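Long-range contact in protein yesU (Bacillus subtilis, PDB 1OQ1), which is of unknown function but has a galectin-like beta-sandwich fold and belongs to the concanavalin-like clan, so a carbohydrate-related role is possible but unproven: residues G76-I87 with D111-R122. Sequence-based numbering, arbitrary orientation.
Sequences GLCMLFFAAAGI and DINALHLSYFRR
F81 and H116 sit beside each other on two neighbouring antiparallel strands in one sheet of the galectin-like sandwich. Their planes differ by only 11°, but with centroids 5.0 Å apart the rings are offset too far for a real stack. Over one face of the F81 ring lies H116 CB, 3.9 Å from the F81 ring centroid, a CH-pi contact. On the same sheet face, M79, a selenomethionine, runs alongside H116 and brings SE to the edge of the imidazole, 3.7 Å from H116 ND1. Both imidazole nitrogens are satisfied, ND1 by Y104 OH and NE2 by S138 OG, which fixes the ring's rotation.

The opposite face, where L80, F82 and L117 all touch L165 of strand 161-168, turns into the sandwich interior. Here F82 crosses L115 obliquely and receives L115 CB over its ring, 3.7 Å from the centroid; chi1 of 54° puts the phenyl between backbone N and carbonyl carbon, leaning across toward L115. F82 and L115 are a hydrogen-bonded pair, with L115 N to F82 O at 3.0 Å. A83 and A84 form a G1 bulge opposite K199 of strand 199-205, and against 111-122 the register has moved by one between F82-L115 and A85-N113. Toward the G76 end, Y119 OH is hydrogen-bonded to W67 NE1, and C78 CB lies over one face of the Y119 ring, a CH-pi contact 3.9 Å from its centroid.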
loop_
_atom_site.group_PDB
_atom_site.type_symbol
_atom_site.label_atom_id
_atom_site.label_comp_id
_atom_site.label_asym_id
_atom_site.label_seq_id
_atom_site.Cartn_x
_atom_site.Cartn_y
_atom_site.Cartn_z
ATOM N N GLY A 76 10.764 11.307 -1.971
ATOM C CA GLY A 76 10.369 9.970 -1.575
ATOM C C GLY A 76 9.067 9.578 -2.248
ATOM O O GLY A 76 8.441 10.390 -2.928
ATOM N N LEU A 77 8.661 8.330 -2.058
ATOM C CA LEU A 77 7.425 7.830 -2.645
ATOM C C LEU A 77 6.852 6.742 -1.747
ATOM O O LEU A 77 7.599 5.998 -1.106
ATOM C CB LEU A 77 7.701 7.280 -4.054
ATOM C CG LEU A 77 6.583 6.576 -4.837
ATOM C CD1 LEU A 77 6.805 6.774 -6.335
ATOM C CD2 LEU A 77 6.551 5.094 -4.491
ATOM N N CYS A 78 5.528 6.665 -1.681
ATOM C CA CYS A 78 4.871 5.652 -0.871
ATOM C C CYS A 78 4.026 4.759 -1.770
ATOM O O CYS A 78 3.599 5.174 -2.850
ATOM C CB CYS A 78 4.012 6.306 0.206
ATOM S SG CYS A 78 5.002 7.212 1.430
HETATM N N MSE A 79 3.786 3.532 -1.323
HETATM C CA MSE A 79 3.027 2.580 -2.120
HETATM C C MSE A 79 2.449 1.470 -1.249
HETATM O O MSE A 79 3.133 0.929 -0.386
HETATM C CB MSE A 79 3.951 1.972 -3.185
HETATM C CG MSE A 79 3.293 0.997 -4.141
HETATM SE SE MSE A 79 4.590 0.100 -5.284
HETATM C CE MSE A 79 5.322 1.646 -6.193
ATOM N N LEU A 80 1.183 1.137 -1.470
ATOM C CA LEU A 80 0.564 0.068 -0.704
ATOM C C LEU A 80 0.393 -1.158 -1.586
ATOM O O LEU A 80 -0.122 -1.058 -2.696
ATOM C CB LEU A 80 -0.816 0.484 -0.184
ATOM C CG LEU A 80 -1.375 -0.519 0.833
ATOM C CD1 LEU A 80 -0.853 -0.160 2.215
ATOM C CD2 LEU A 80 -2.888 -0.503 0.832
ATOM N N PHE A 81 0.851 -2.303 -1.094
ATOM C CA PHE A 81 0.700 -3.568 -1.802
ATOM C C PHE A 81 -0.487 -4.267 -1.134
ATOM O O PHE A 81 -0.645 -4.188 0.086
ATOM C CB PHE A 81 1.946 -4.448 -1.623
ATOM C CG PHE A 81 3.058 -4.153 -2.595
ATOM C CD1 PHE A 81 3.128 -4.823 -3.814
ATOM C CD2 PHE A 81 4.035 -3.207 -2.292
ATOM C CE1 PHE A 81 4.161 -4.556 -4.719
ATOM C CE2 PHE A 81 5.070 -2.935 -3.189
ATOM C CZ PHE A 81 5.131 -3.612 -4.404
ATOM N N PHE A 82 -1.335 -4.920 -1.923
ATOM C CA PHE A 82 -2.461 -5.674 -1.365
ATOM C C PHE A 82 -2.815 -6.874 -2.253
ATOM O O PHE A 82 -2.422 -6.922 -3.413
ATOM C CB PHE A 82 -3.681 -4.761 -1.100
ATOM C CG PHE A 82 -4.139 -3.946 -2.282
ATOM C CD1 PHE A 82 -5.364 -4.214 -2.889
ATOM C CD2 PHE A 82 -3.398 -2.855 -2.730
ATOM C CE1 PHE A 82 -5.852 -3.406 -3.919
ATOM C CE2 PHE A 82 -3.875 -2.036 -3.762
ATOM C CZ PHE A 82 -5.105 -2.312 -4.354
ATOM N N ALA A 83 -3.540 -7.848 -1.703
ATOM C CA ALA A 83 -3.896 -9.063 -2.447
ATOM C C ALA A 83 -2.609 -9.717 -2.965
ATOM O O ALA A 83 -2.563 -10.253 -4.077
ATOM C CB ALA A 83 -4.828 -8.727 -3.623
ATOM N N ALA A 84 -1.567 -9.679 -2.141
ATOM C CA ALA A 84 -0.268 -10.233 -2.514
ATOM C C ALA A 84 -0.100 -11.695 -2.107
ATOM O O ALA A 84 -0.344 -12.062 -0.957
ATOM C CB ALA A 84 0.845 -9.388 -1.901
ATOM N N ALA A 85 0.317 -12.521 -3.066
ATOM C CA ALA A 85 0.540 -13.942 -2.823
ATOM C C ALA A 85 1.417 -14.518 -3.931
ATOM O O ALA A 85 1.669 -13.860 -4.937
ATOM C CB ALA A 85 -0.790 -14.682 -2.773
ATOM N N GLY A 86 1.895 -15.744 -3.745
ATOM C CA GLY A 86 2.726 -16.350 -4.768
ATOM C C GLY A 86 1.932 -16.514 -6.047
ATOM O O GLY A 86 0.703 -16.581 -6.008
ATOM N N ILE A 87 2.619 -16.591 -7.181
ATOM C CA ILE A 87 1.938 -16.751 -8.463
ATOM C C ILE A 87 1.116 -18.038 -8.514
ATOM O O ILE A 87 0.173 -18.151 -9.300
ATOM C CB ILE A 87 2.947 -16.730 -9.633
ATOM C CG1 ILE A 87 3.569 -15.334 -9.744
ATOM C CG2 ILE A 87 2.255 -17.104 -10.937
ATOM C CD1 ILE A 87 4.575 -15.195 -10.866
ATOM N N ASP A 111 8.119 -13.754 -8.559
ATOM C CA ASP A 111 7.242 -14.917 -8.506
ATOM C C ASP A 111 6.005 -14.694 -7.645
ATOM O O ASP A 111 5.465 -15.633 -7.061
ATOM C CB ASP A 111 8.004 -16.163 -8.022
ATOM C CG ASP A 111 8.602 -15.995 -6.639
ATOM O OD1 ASP A 111 8.290 -14.998 -5.959
ATOM O OD2 ASP A 111 9.389 -16.879 -6.229
ATOM N N ILE A 112 5.554 -13.445 -7.567
ATOM C CA ILE A 112 4.355 -13.132 -6.794
ATOM C C ILE A 112 3.407 -12.289 -7.634
ATOM O O ILE A 112 3.803 -11.732 -8.658
ATOM C CB ILE A 112 4.672 -12.318 -5.516
ATOM C CG1 ILE A 112 5.238 -10.944 -5.896
ATOM C CG2 ILE A 112 5.651 -13.084 -4.634
ATOM C CD1 ILE A 112 5.381 -9.988 -4.719
ATOM N N ASN A 113 2.151 -12.222 -7.198
ATOM C CA ASN A 113 1.142 -11.402 -7.850
ATOM C C ASN A 113 0.693 -10.436 -6.774
ATOM O O ASN A 113 0.752 -10.761 -5.588
ATOM C CB ASN A 113 -0.071 -12.222 -8.289
ATOM C CG ASN A 113 0.191 -13.040 -9.530
ATOM O OD1 ASN A 113 0.893 -12.600 -10.440
ATOM N ND2 ASN A 113 -0.392 -14.232 -9.584
ATOM N N ALA A 114 0.240 -9.255 -7.181
ATOM C CA ALA A 114 -0.227 -8.270 -6.222
ATOM C C ALA A 114 -0.667 -6.999 -6.914
ATOM O O ALA A 114 -0.240 -6.706 -8.029
ATOM C CB ALA A 114 0.881 -7.939 -5.222
ATOM N N LEU A 115 -1.539 -6.262 -6.243
ATOM C CA LEU A 115 -1.989 -4.974 -6.731
ATOM C C LEU A 115 -1.159 -3.996 -5.903
ATOM O O LEU A 115 -0.889 -4.252 -4.728
ATOM C CB LEU A 115 -3.483 -4.783 -6.449
ATOM C CG LEU A 115 -4.411 -5.589 -7.365
ATOM C CD1 LEU A 115 -5.824 -5.628 -6.803
ATOM C CD2 LEU A 115 -4.393 -4.963 -8.749
ATOM N N HIS A 116 -0.702 -2.908 -6.514
ATOM C CA HIS A 116 0.072 -1.920 -5.769
ATOM C C HIS A 116 -0.321 -0.516 -6.187
ATOM O O HIS A 116 -0.347 -0.183 -7.375
ATOM C CB HIS A 116 1.598 -2.134 -5.892
ATOM C CG HIS A 116 2.060 -2.682 -7.210
ATOM N ND1 HIS A 116 3.136 -2.150 -7.891
ATOM C CD2 HIS A 116 1.667 -3.766 -7.918
ATOM C CE1 HIS A 116 3.386 -2.887 -8.959
ATOM N NE2 HIS A 116 2.510 -3.874 -8.998
ATOM N N LEU A 117 -0.647 0.295 -5.190
ATOM C CA LEU A 117 -1.095 1.657 -5.417
ATOM C C LEU A 117 -0.113 2.656 -4.825
ATOM O O LEU A 117 0.083 2.705 -3.612
ATOM C CB LEU A 117 -2.481 1.836 -4.794
ATOM C CG LEU A 117 -3.410 2.923 -5.346
ATOM C CD1 LEU A 117 -4.786 2.759 -4.724
ATOM C CD2 LEU A 117 -2.847 4.299 -5.064
ATOM N N SER A 118 0.503 3.448 -5.693
ATOM C CA SER A 118 1.465 4.443 -5.248
ATOM C C SER A 118 0.792 5.786 -5.024
ATOM O O SER A 118 -0.106 6.183 -5.772
ATOM C CB SER A 118 2.583 4.588 -6.281
ATOM O OG SER A 118 2.040 4.828 -7.566
ATOM N N TYR A 119 1.222 6.472 -3.972
ATOM C CA TYR A 119 0.694 7.785 -3.632
ATOM C C TYR A 119 1.850 8.613 -3.077
ATOM O O TYR A 119 2.864 8.064 -2.652
ATOM C CB TYR A 119 -0.461 7.657 -2.632
ATOM C CG TYR A 119 -0.115 6.974 -1.331
ATOM C CD1 TYR A 119 0.242 7.716 -0.206
ATOM C CD2 TYR A 119 -0.192 5.586 -1.210
ATOM C CE1 TYR A 119 0.505 7.101 1.010
ATOM C CE2 TYR A 119 0.067 4.956 0.003
ATOM C CZ TYR A 119 0.412 5.718 1.110
ATOM O OH TYR A 119 0.639 5.098 2.315
ATOM N N PHE A 120 1.696 9.930 -3.074
ATOM C CA PHE A 120 2.785 10.817 -2.671
ATOM C C PHE A 120 4.002 10.392 -3.497
ATOM O O PHE A 120 5.063 10.058 -2.961
ATOM C CB PHE A 120 3.119 10.707 -1.181
ATOM C CG PHE A 120 3.974 11.848 -0.678
ATOM C CD1 PHE A 120 3.404 13.089 -0.399
ATOM C CD2 PHE A 120 5.351 11.705 -0.551
ATOM C CE1 PHE A 120 4.193 14.173 -0.003
ATOM C CE2 PHE A 120 6.154 12.784 -0.157
ATOM C CZ PHE A 120 5.572 14.021 0.117
ATOM N N ARG A 121 3.828 10.381 -4.815
ATOM C CA ARG A 121 4.904 9.999 -5.722
ATOM C C ARG A 121 5.742 11.249 -5.933
ATOM O O ARG A 121 5.470 12.036 -6.840
ATOM C CB ARG A 121 4.317 9.520 -7.050
ATOM C CG ARG A 121 3.255 8.444 -6.888
ATOM C CD ARG A 121 2.650 8.042 -8.226
ATOM N NE ARG A 121 3.629 7.406 -9.104
ATOM C CZ ARG A 121 4.129 7.953 -10.208
ATOM N NH1 ARG A 121 3.753 9.168 -10.596
ATOM N NH2 ARG A 121 5.007 7.275 -10.932
ATOM N N ARG A 122 6.751 11.433 -5.084
ATOM C CA ARG A 122 7.593 12.621 -5.151
ATOM C C ARG A 122 9.093 12.308 -5.101
ATOM O O ARG A 122 9.876 13.110 -4.597
ATOM C CB ARG A 122 7.242 13.559 -3.985
ATOM C CG ARG A 122 5.745 13.691 -3.690
ATOM C CD ARG A 122 4.980 14.396 -4.810
ATOM N NE ARG A 122 3.537 14.215 -4.646
ATOM C CZ ARG A 122 2.774 14.919 -3.816
ATOM N NH1 ARG A 122 3.303 15.878 -3.065
ATOM N NH2 ARG A 122 1.479 14.640 -3.714
HETATM O O HOH W 1 -1.425 -14.983 -6.737
HETATM O O HOH W 2 -2.526 -16.081 -8.809
#